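Local coordinates for protein pngf-ii (Elizabethkingia meningoseptica, PDB 4R4X) that removes N-linked glycans from glycoproteins as a peptide:N-glycosidase, probably by hydrolysing the amide bond between the sugar and its asparagine, at residues 31-36 with 160-165; 70-75 with 177-182; 92-97 with 135-140. All blocks are in the same frame, centred on the assembly; numbering follows the deposited sequence. Where two conformers were deposited one is given.

Interaction 1 of 3, residues 31-36 with 160-165; sequences KTLLFN and QSLFNG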
loop_
_atom_site.group_PDB
_atom_site.type_symbol
_atom_site.label_atom_id
_atom_site.label_comp_id
_atom_site.label_asym_id
_atom_site.label_seq_id
_atom_site.Cartn_x
_atom_site.Cartn_y
_atom_site.Cartn_z
ATOM N N LYS A 31 -37.266 16.569 -13.200
ATOM C CA LYS A 31 -36.132 15.892 -12.556
ATOM C C LYS A 31 -36.213 14.392 -12.790
ATOM O O LYS A 31 -37.312 13.838 -12.793
ATOM C CB LYS A 31 -36.190 16.083 -11.036
ATOM C CG LYS A 31 -36.067 17.503 -10.534
ATOM C CD LYS A 31 -34.611 17.911 -10.442
ATOM C CE LYS A 31 -34.446 19.415 -10.490
ATOM N NZ LYS A 31 -33.055 19.705 -10.058
ATOM N N THR A 32 -35.069 13.727 -12.941
ATOM C CA THR A 32 -35.051 12.263 -12.832
ATOM C C THR A 32 -33.933 11.766 -11.926
ATOM O O THR A 32 -32.839 12.352 -11.862
ATOM C CB THR A 32 -35.071 11.495 -14.190
ATOM O OG1 THR A 32 -33.859 10.759 -14.431
ATOM C CG2 THR A 32 -35.365 12.363 -15.301
ATOM N N LEU A 33 -34.258 10.705 -11.202
ATOM C CA LEU A 33 -33.378 10.089 -10.222
ATOM C C LEU A 33 -33.100 8.663 -10.677
ATOM O O LEU A 33 -34.023 7.955 -11.059
ATOM C CB LEU A 33 -34.047 10.111 -8.845
ATOM C CG LEU A 33 -33.366 9.247 -7.785
ATOM C CD1 LEU A 33 -32.102 9.948 -7.374
ATOM C CD2 LEU A 33 -34.286 9.007 -6.592
ATOM N N LEU A 34 -31.826 8.269 -10.693
ATOM C CA LEU A 34 -31.442 6.931 -11.074
ATOM C C LEU A 34 -30.692 6.245 -9.941
ATOM O O LEU A 34 -29.644 6.717 -9.463
ATOM C CB LEU A 34 -30.613 6.951 -12.365
ATOM C CG LEU A 34 -29.970 5.627 -12.794
ATOM C CD1 LEU A 34 -31.005 4.536 -13.068
ATOM C CD2 LEU A 34 -29.085 5.867 -14.015
ATOM N N PHE A 35 -31.256 5.145 -9.483
ATOM C CA PHE A 35 -30.648 4.390 -8.420
ATOM C C PHE A 35 -31.034 2.915 -8.540
ATOM O O PHE A 35 -31.138 2.379 -9.671
ATOM C CB PHE A 35 -30.888 5.070 -7.023
ATOM C CG PHE A 35 -32.338 5.138 -6.534
ATOM C CD1 PHE A 35 -33.431 4.773 -7.306
ATOM C CD2 PHE A 35 -32.587 5.644 -5.258
ATOM C CE1 PHE A 35 -34.730 4.881 -6.798
ATOM C CE2 PHE A 35 -33.874 5.763 -4.749
ATOM C CZ PHE A 35 -34.957 5.359 -5.521
ATOM N N ASN A 36 -31.193 2.242 -7.411
ATOM C CA ASN A 36 -31.579 0.853 -7.409
ATOM C C ASN A 36 -32.314 0.471 -6.117
ATOM O O ASN A 36 -32.477 1.296 -5.220
ATOM C CB ASN A 36 -30.364 -0.032 -7.658
ATOM C CG ASN A 36 -29.330 0.047 -6.549
ATOM O OD1 ASN A 36 -29.663 0.009 -5.352
ATOM N ND2 ASN A 36 -28.049 0.121 -6.946
ATOM N N GLN A 160 -35.974 13.219 -0.291
ATOM C CA GLN A 160 -35.508 13.832 0.949
ATOM C C GLN A 160 -34.948 12.794 1.921
ATOM O O GLN A 160 -33.916 13.035 2.499
ATOM C CB GLN A 160 -36.601 14.676 1.618
ATOM C CG GLN A 160 -36.093 15.606 2.730
ATOM C CD GLN A 160 -35.795 14.873 4.036
ATOM O OE1 GLN A 160 -36.501 13.937 4.414
ATOM N NE2 GLN A 160 -34.730 15.284 4.712
ATOM N N SER A 161 -35.561 11.624 2.066
ATOM C CA SER A 161 -35.006 10.656 3.026
ATOM C C SER A 161 -33.689 10.047 2.546
ATOM O O SER A 161 -32.863 9.603 3.339
ATOM C CB SER A 161 -36.001 9.538 3.364
ATOM O OG SER A 161 -36.419 8.849 2.214
ATOM N N LEU A 162 -33.500 10.005 1.243
ATOM C CA LEU A 162 -32.261 9.488 0.690
ATOM C C LEU A 162 -31.098 10.379 1.123
ATOM O O LEU A 162 -30.068 9.881 1.560
ATOM C CB LEU A 162 -32.368 9.405 -0.835
ATOM C CG LEU A 162 -31.122 8.912 -1.560
ATOM C CD1 LEU A 162 -30.745 7.509 -1.089
ATOM C CD2 LEU A 162 -31.384 8.939 -3.055
ATOM N N PHE A 163 -31.271 11.695 1.027
ATOM C CA PHE A 163 -30.206 12.635 1.365
ATOM C C PHE A 163 -30.181 13.115 2.826
ATOM O O PHE A 163 -29.162 13.565 3.283
ATOM C CB PHE A 163 -30.215 13.832 0.402
ATOM C CG PHE A 163 -29.919 13.452 -1.023
ATOM C CD1 PHE A 163 -28.613 13.242 -1.442
ATOM C CD2 PHE A 163 -30.944 13.249 -1.935
ATOM C CE1 PHE A 163 -28.338 12.863 -2.751
ATOM C CE2 PHE A 163 -30.674 12.872 -3.248
ATOM C CZ PHE A 163 -29.366 12.675 -3.656
ATOM N N ASN A 164 -31.277 12.869 3.554
ATOM C CA ASN A 164 -31.445 13.258 4.964
ATOM C C ASN A 164 -30.288 12.814 5.853
ATOM O O ASN A 164 -29.881 11.653 5.814
ATOM C CB ASN A 164 -32.753 12.643 5.501
ATOM C CG ASN A 164 -33.047 13.021 6.946
ATOM O OD1 ASN A 164 -32.922 12.185 7.850
ATOM N ND2 ASN A 164 -33.470 14.266 7.169
ATOM N N GLY A 165 -29.760 13.749 6.638
ATOM C CA GLY A 165 -28.753 13.441 7.656
ATOM C C GLY A 165 -27.355 13.385 7.080
ATOM O O GLY A 165 -26.419 12.911 7.722
#
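Leu162 reaches out from the short helix 160-163 and sets its CD2 methyl against two side chains of strand 31-36, Leu33 and Phe35. The closer touch is to the aromatic ring: Leu162 CD2 lies 4.1 Å from Phe35 CD2, and the two side chains lie alongside each other, pointing opposite ways. The methyl comes to the ring obliquely, an apolar contact of carbon on carbon. With its CG anti to the backbone N (chi1 178°), Leu162 holds its branched end well clear of the helix backbone, so that it and the Phe35 ring together span the 10.6 Å between Leu162 CA and Phe35 CA.

Leu33 points the same way as Phe35, two residues apart on an extended strand, and adds a looser touch of 4.5 Å from its CD1 to Leu162 CD2. Its other branch lies over one face of the aromatic ring, Leu33 CD2 3.7 Å above the Phe35 ring plane and displaced toward the rim. Branched aliphatic groups suit this buried place because they pack beside a flat ring without needing polar partners.

Around the contact, strands 23-27 and 48-54 flank strand 31-36 through antiparallel pairing. Ile24, Ile26 and Val50 extend the apolar surface, Ile39 of helix 37-40 touches Leu162, and Phe163 turns to meet Phe63 edge-to-face.

Interaction 2 of 3, residues 70-75 with 177-182; sequences EIVKTS and KDMIWK
Val72 and Met179 mark the nearest approach of the two backbones, with 8.1 Å between Val72 CA and Met179 CA, a spacing that leaves room for one layer of side chains. The arrangement is helix-on-sheet packing: helix 173-182 lies against strand 70-76 of the N-terminal domain, whose sequence family belongs to the LolA/LolB clan.

Met179, a selenomethionine in this crystal, carries the helix side of the contact. Its chain runs straight through chi2 and then bends at chi3 (72°), which turns the terminal methyl along the strand toward Glu70 while keeping it on Val72. That methyl meets Val72 with 3.7 Å between Met179 CE and Val72 CG1, and the selenium stays a little farther off, 4.0 Å from Met179 SE to Val72 CG1. A long, flexible, unbranched chain suits this place because it can shape its end to the compact, branched valine, itself a residue at ease in a strand. Glu70 crosses the Met179 chain at about a right angle, its own chain extended so that the carboxylate comes up beside the same methyl. Two conformers of Met179 were deposited, so the very short approach of that methyl to the carboxylate is doubtful.

Ile71 and Lys73 alternate with these residues and use the other face of the strand, where Ile168 of strand 167-170 touches both. Tyr176, about one helical turn before Met179, covers Val72 and Thr74, and Lys171 touches both Val72 and Met179. On the helix itself, Asp178 and Lys182 stand one turn apart and form a salt bridge of 2.7 Å between Lys182 NZ and Asp178 OD2, the carboxylate oxygen accepting through its syn lone pair.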
loop_
_atom_site.group_PDB
_atom_site.type_symbol
_atom_site.label_atom_id
_atom_site.label_comp_id
_atom_site.label_asym_id
_atom_site.label_seq_id
_atom_site.Cartn_x
_atom_site.Cartn_y
_atom_site.Cartn_z
ATOM N N GLU A 70 -21.285 11.314 4.963
ATOM C CA GLU A 70 -20.611 12.122 3.935
ATOM C C GLU A 70 -21.124 11.783 2.549
ATOM O O GLU A 70 -21.180 10.619 2.187
ATOM C CB GLU A 70 -19.103 11.884 3.982
ATOM C CG GLU A 70 -18.235 12.829 3.160
ATOM C CD GLU A 70 -16.731 12.589 3.390
ATOM O OE1 GLU A 70 -16.348 11.696 4.197
ATOM O OE2 GLU A 70 -15.923 13.290 2.758
ATOM N N ILE A 71 -21.474 12.817 1.796
ATOM C CA ILE A 71 -21.810 12.692 0.379
ATOM C C ILE A 71 -21.003 13.704 -0.440
ATOM O O ILE A 71 -20.967 14.891 -0.102
ATOM C CB ILE A 71 -23.297 13.024 0.134
ATOM C CG1 ILE A 71 -24.218 12.072 0.921
ATOM C CG2 ILE A 71 -23.642 12.956 -1.356
ATOM C CD1 ILE A 71 -25.667 12.544 0.957
ATOM N N VAL A 72 -20.412 13.229 -1.530
ATOM C CA VAL A 72 -19.798 14.095 -2.506
ATOM C C VAL A 72 -20.613 14.064 -3.803
ATOM O O VAL A 72 -21.330 13.097 -4.085
ATOM C CB VAL A 72 -18.309 13.774 -2.752
ATOM C CG1 VAL A 72 -17.516 14.021 -1.476
ATOM C CG2 VAL A 72 -18.068 12.357 -3.240
ATOM N N LYS A 73 -20.523 15.147 -4.561
ATOM C CA LYS A 73 -21.196 15.213 -5.826
ATOM C C LYS A 73 -20.292 15.858 -6.864
ATOM O O LYS A 73 -19.386 16.637 -6.548
ATOM C CB LYS A 73 -22.552 15.953 -5.703
ATOM C CG LYS A 73 -22.485 17.456 -5.899
ATOM C CD LYS A 73 -23.824 18.160 -5.715
ATOM C CE LYS A 73 -24.505 18.438 -7.041
ATOM N NZ LYS A 73 -25.802 19.173 -6.866
ATOM N N THR A 74 -20.547 15.518 -8.110
ATOM C CA THR A 74 -19.895 16.179 -9.205
ATOM C C THR A 74 -20.996 16.461 -10.221
ATOM O O THR A 74 -21.928 15.645 -10.382
ATOM C CB THR A 74 -18.710 15.323 -9.718
ATOM O OG1 THR A 74 -17.711 16.159 -10.300
ATOM C CG2 THR A 74 -19.150 14.302 -10.713
ATOM N N SER A 75 -20.901 17.606 -10.898
ATOM C CA SER A 75 -21.941 18.062 -11.816
ATOM C C SER A 75 -21.380 18.451 -13.188
ATOM O O SER A 75 -20.232 18.853 -13.290
ATOM C CB SER A 75 -22.660 19.252 -11.199
ATOM O OG SER A 75 -23.364 18.825 -10.044
ATOM N N LYS A 177 -13.885 10.902 -7.896
ATOM C CA LYS A 177 -13.512 9.493 -8.061
ATOM C C LYS A 177 -12.495 9.073 -7.016
ATOM O O LYS A 177 -12.558 7.958 -6.483
ATOM C CB LYS A 177 -12.930 9.241 -9.458
ATOM C CG LYS A 177 -13.914 9.441 -10.605
ATOM C CD LYS A 177 -14.975 8.369 -10.626
ATOM C CE LYS A 177 -15.813 8.454 -11.890
ATOM N NZ LYS A 177 -16.645 7.243 -11.983
ATOM N N ASP A 178 -11.549 9.967 -6.749
ATOM C CA ASP A 178 -10.485 9.722 -5.770
ATOM C C ASP A 178 -11.062 9.476 -4.385
ATOM O O ASP A 178 -10.623 8.568 -3.663
ATOM C CB ASP A 178 -9.524 10.919 -5.727
ATOM C CG ASP A 178 -8.298 10.664 -4.856
ATOM O OD1 ASP A 178 -7.462 9.795 -5.211
ATOM O OD2 ASP A 178 -8.147 11.364 -3.826
HETATM N N MSE A 179 -12.064 10.272 -4.020
HETATM C CA MSE A 179 -12.687 10.138 -2.698
HETATM C C MSE A 179 -13.470 8.852 -2.598
HETATM O O MSE A 179 -13.449 8.189 -1.547
HETATM C CB MSE A 179 -13.534 11.362 -2.366
HETATM C CG MSE A 179 -12.572 12.528 -2.133
HETATM SE SE MSE A 179 -13.570 14.168 -1.732
HETATM C CE MSE A 179 -14.177 13.689 0.083
ATOM N N ILE A 180 -14.142 8.455 -3.672
ATOM C CA ILE A 180 -14.795 7.136 -3.700
ATOM C C ILE A 180 -13.747 6.031 -3.470
ATOM O O ILE A 180 -13.939 5.130 -2.618
ATOM C CB ILE A 180 -15.523 6.864 -5.036
ATOM C CG1 ILE A 180 -16.740 7.777 -5.201
ATOM C CG2 ILE A 180 -15.990 5.400 -5.130
ATOM C CD1 ILE A 180 -17.372 7.694 -6.572
ATOM N N TRP A 181 -12.640 6.097 -4.216
ATOM C CA TRP A 181 -11.553 5.109 -4.086
ATOM C C TRP A 181 -11.027 5.016 -2.658
ATOM O O TRP A 181 -10.989 3.911 -2.064
ATOM C CB TRP A 181 -10.424 5.399 -5.074
ATOM C CG TRP A 181 -9.170 4.618 -4.836
ATOM C CD1 TRP A 181 -9.039 3.255 -4.777
ATOM C CD2 TRP A 181 -7.869 5.155 -4.612
ATOM N NE1 TRP A 181 -7.718 2.908 -4.558
ATOM C CE2 TRP A 181 -6.981 4.059 -4.436
ATOM C CE3 TRP A 181 -7.357 6.449 -4.564
ATOM C CZ2 TRP A 181 -5.630 4.230 -4.208
ATOM C CZ3 TRP A 181 -6.026 6.629 -4.326
ATOM C CH2 TRP A 181 -5.159 5.518 -4.144
ATOM N N LYS A 182 -10.700 6.164 -2.074
ATOM C CA LYS A 182 -10.136 6.196 -0.721
ATOM C C LYS A 182 -11.123 5.731 0.355
ATOM O O LYS A 182 -10.704 5.287 1.418
ATOM C CB LYS A 182 -9.583 7.585 -0.380
ATOM C CG LYS A 182 -8.236 7.830 -1.031
ATOM C CD LYS A 182 -7.822 9.278 -1.016
ATOM C CE LYS A 182 -6.479 9.467 -1.720
ATOM N NZ LYS A 182 -6.261 10.916 -1.972
#

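Interaction 3 of 3, residues 92-97 with 135-140; sequences GKILGY and VLKTVR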
loop_
_atom_site.group_PDB
_atom_site.type_symbol
_atom_site.label_atom_id
_atom_site.label_comp_id
_atom_site.label_asym_id
_atom_site.label_seq_id
_atom_site.Cartn_x
_atom_site.Cartn_y
_atom_site.Cartn_z
ATOM N N GLY A 92 -41.294 -0.761 -32.123
ATOM C CA GLY A 92 -42.019 -1.821 -31.469
ATOM C C GLY A 92 -42.729 -1.293 -30.254
ATOM O O GLY A 92 -42.988 -0.095 -30.149
ATOM N N LYS A 93 -43.051 -2.206 -29.350
ATOM C CA LYS A 93 -43.602 -1.843 -28.059
ATOM C C LYS A 93 -42.903 -2.572 -26.925
ATOM O O LYS A 93 -42.509 -3.741 -27.065
ATOM C CB LYS A 93 -45.100 -2.156 -28.021
ATOM C CG LYS A 93 -45.968 -1.189 -28.770
ATOM C CD LYS A 93 -47.386 -1.719 -28.744
ATOM C CE LYS A 93 -48.412 -0.731 -29.241
ATOM N NZ LYS A 93 -48.907 0.093 -28.099
ATOM N N ILE A 94 -42.746 -1.867 -25.799
ATOM C CA ILE A 94 -42.305 -2.465 -24.552
ATOM C C ILE A 94 -43.293 -2.015 -23.478
ATOM O O ILE A 94 -43.553 -0.811 -23.326
ATOM C CB ILE A 94 -40.866 -2.045 -24.190
ATOM C CG1 ILE A 94 -39.895 -2.635 -25.224
ATOM C CG2 ILE A 94 -40.500 -2.482 -22.766
ATOM C CD1 ILE A 94 -38.462 -2.186 -25.073
ATOM N N LEU A 95 -43.859 -2.993 -22.768
ATOM C CA LEU A 95 -44.867 -2.741 -21.738
ATOM C C LEU A 95 -45.994 -1.860 -22.206
ATOM O O LEU A 95 -46.524 -1.041 -21.441
ATOM C CB LEU A 95 -44.202 -2.113 -20.515
ATOM C CG LEU A 95 -43.088 -2.969 -19.915
ATOM C CD1 LEU A 95 -42.483 -2.215 -18.749
ATOM C CD2 LEU A 95 -43.548 -4.368 -19.478
ATOM N N GLY A 96 -46.358 -2.007 -23.475
ATOM C CA GLY A 96 -47.452 -1.248 -24.037
ATOM C C GLY A 96 -47.103 0.137 -24.555
ATOM O O GLY A 96 -47.993 0.832 -25.043
ATOM N N TYR A 97 -45.827 0.530 -24.451
ATOM C CA TYR A 97 -45.335 1.839 -24.922
ATOM C C TYR A 97 -44.616 1.743 -26.268
ATOM O O TYR A 97 -43.795 0.852 -26.479
ATOM C CB TYR A 97 -44.386 2.454 -23.871
ATOM C CG TYR A 97 -45.068 2.679 -22.539
ATOM C CD1 TYR A 97 -46.017 3.687 -22.394
ATOM C CD2 TYR A 97 -44.821 1.854 -21.454
ATOM C CE1 TYR A 97 -46.666 3.898 -21.199
ATOM C CE2 TYR A 97 -45.485 2.054 -20.246
ATOM C CZ TYR A 97 -46.409 3.077 -20.137
ATOM O OH TYR A 97 -47.074 3.287 -18.960
ATOM N N VAL A 135 -35.860 5.513 -21.810
ATOM C CA VAL A 135 -35.219 4.297 -22.280
ATOM C C VAL A 135 -35.805 3.114 -21.540
ATOM O O VAL A 135 -35.699 3.033 -20.318
ATOM C CB VAL A 135 -33.690 4.353 -22.084
ATOM C CG1 VAL A 135 -33.038 3.037 -22.469
ATOM C CG2 VAL A 135 -33.090 5.495 -22.900
ATOM N N LEU A 136 -36.403 2.186 -22.273
ATOM C CA LEU A 136 -37.019 1.002 -21.670
ATOM C C LEU A 136 -36.229 -0.290 -21.856
ATOM O O LEU A 136 -36.544 -1.298 -21.225
ATOM C CB LEU A 136 -38.452 0.832 -22.183
ATOM C CG LEU A 136 -39.401 1.968 -21.813
ATOM C CD1 LEU A 136 -40.761 1.651 -22.423
ATOM C CD2 LEU A 136 -39.494 2.143 -20.293
ATOM N N LYS A 137 -35.210 -0.267 -22.702
ATOM C CA LYS A 137 -34.357 -1.414 -22.913
ATOM C C LYS A 137 -33.011 -0.974 -23.498
ATOM O O LYS A 137 -32.970 -0.144 -24.421
ATOM C CB LYS A 137 -35.019 -2.381 -23.891
ATOM C CG LYS A 137 -34.205 -3.623 -24.215
ATOM C CD LYS A 137 -35.080 -4.599 -24.997
ATOM C CE LYS A 137 -34.254 -5.668 -25.677
ATOM N NZ LYS A 137 -35.151 -6.520 -26.524
ATOM N N THR A 138 -31.926 -1.538 -22.960
ATOM C CA THR A 138 -30.588 -1.400 -23.548
ATOM C C THR A 138 -30.003 -2.775 -23.814
ATOM O O THR A 138 -30.246 -3.721 -23.061
ATOM C CB THR A 138 -29.619 -0.635 -22.635
ATOM O OG1 THR A 138 -29.417 -1.387 -21.431
ATOM C CG2 THR A 138 -30.173 0.737 -22.300
ATOM N N VAL A 139 -29.248 -2.883 -24.900
ATOM C CA VAL A 139 -28.576 -4.116 -25.265
ATOM C C VAL A 139 -27.132 -3.780 -25.564
ATOM O O VAL A 139 -26.837 -2.963 -26.452
ATOM C CB VAL A 139 -29.194 -4.793 -26.503
ATOM C CG1 VAL A 139 -28.554 -6.167 -26.721
ATOM C CG2 VAL A 139 -30.693 -4.910 -26.350
ATOM N N ARG A 140 -26.240 -4.400 -24.798
ATOM C CA ARG A 140 -24.818 -4.116 -24.870
ATOM C C ARG A 140 -24.147 -5.315 -25.536
ATOM O O ARG A 140 -24.206 -6.433 -25.012
ATOM C CB ARG A 140 -24.255 -3.873 -23.470
ATOM C CG ARG A 140 -22.735 -3.733 -23.403
ATOM C CD ARG A 140 -22.247 -3.413 -21.992
ATOM N NE ARG A 140 -22.637 -2.054 -21.601
ATOM C CZ ARG A 140 -21.876 -0.959 -21.720
ATOM N NH1 ARG A 140 -20.631 -1.024 -22.205
ATOM N NH2 ARG A 140 -22.362 0.223 -21.343
#
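Ile94 divides its branches between two neighbouring residues of strand 134-140. Its CD1 methyl presses on the root of Lys137, 3.6 Å from Ile94 CD1 to Lys137 CB, while its CG2 methyl lies 3.9 Å from Leu136 CB, the isoleucine and leucine side chains passing in opposed directions. Leu136 in turn extends its CD1 methyl to the end of the hairpin, coming to 4.0 Å from Tyr97 CB, and the Leu136 and Tyr97 chains cross at about a right angle. The same Leu136 CD1 lies 3.8 Å from Ile94 O.

A type I' turn from Ile94 to Tyr97 sets these two side chains side by side. It is closed by hydrogen bonds in both directions between their backbones, with Gly96 at a positive phi (85°) that glycine accepts readily. On the other segment, a classic beta bulge lets both Leu136 and Lys137 face Trp114, which explains how consecutive residues can point toward the same isoleucine. Val99 touches both Ile94 and Leu136, and Val151 lies against Tyr97.

Lys137 offers only the hydrocarbon part of its chain: extended beyond CG, it carries its ammonium group away from Ile94. The union of hairpin and strand is therefore largely apolar, resting on the fit of carbon groups.

Interactions 1 and 2 are neighbours, their centres 16 Å apart, and they touch where Phe163 CD1 packs 3.9 Å from Ile71 CD1; along the chain their segments alternate. Interaction 3 is nested inside both loops, yet lies apart, its centre about 24 Å from that of interaction 1 and 32 Å from that of interaction 2. All three reach the same connected set of strands in the N-terminal part. Interaction 1 is close to a bound zinc ion, about 6 Å from the Leu33 side chain. That metal is held by Glu52, which touches Leu33, and by Asp159, which immediately precedes helix 160-163. Helix 173-182 of interaction 2 leads toward strand 186-196, which belongs to a different sheet.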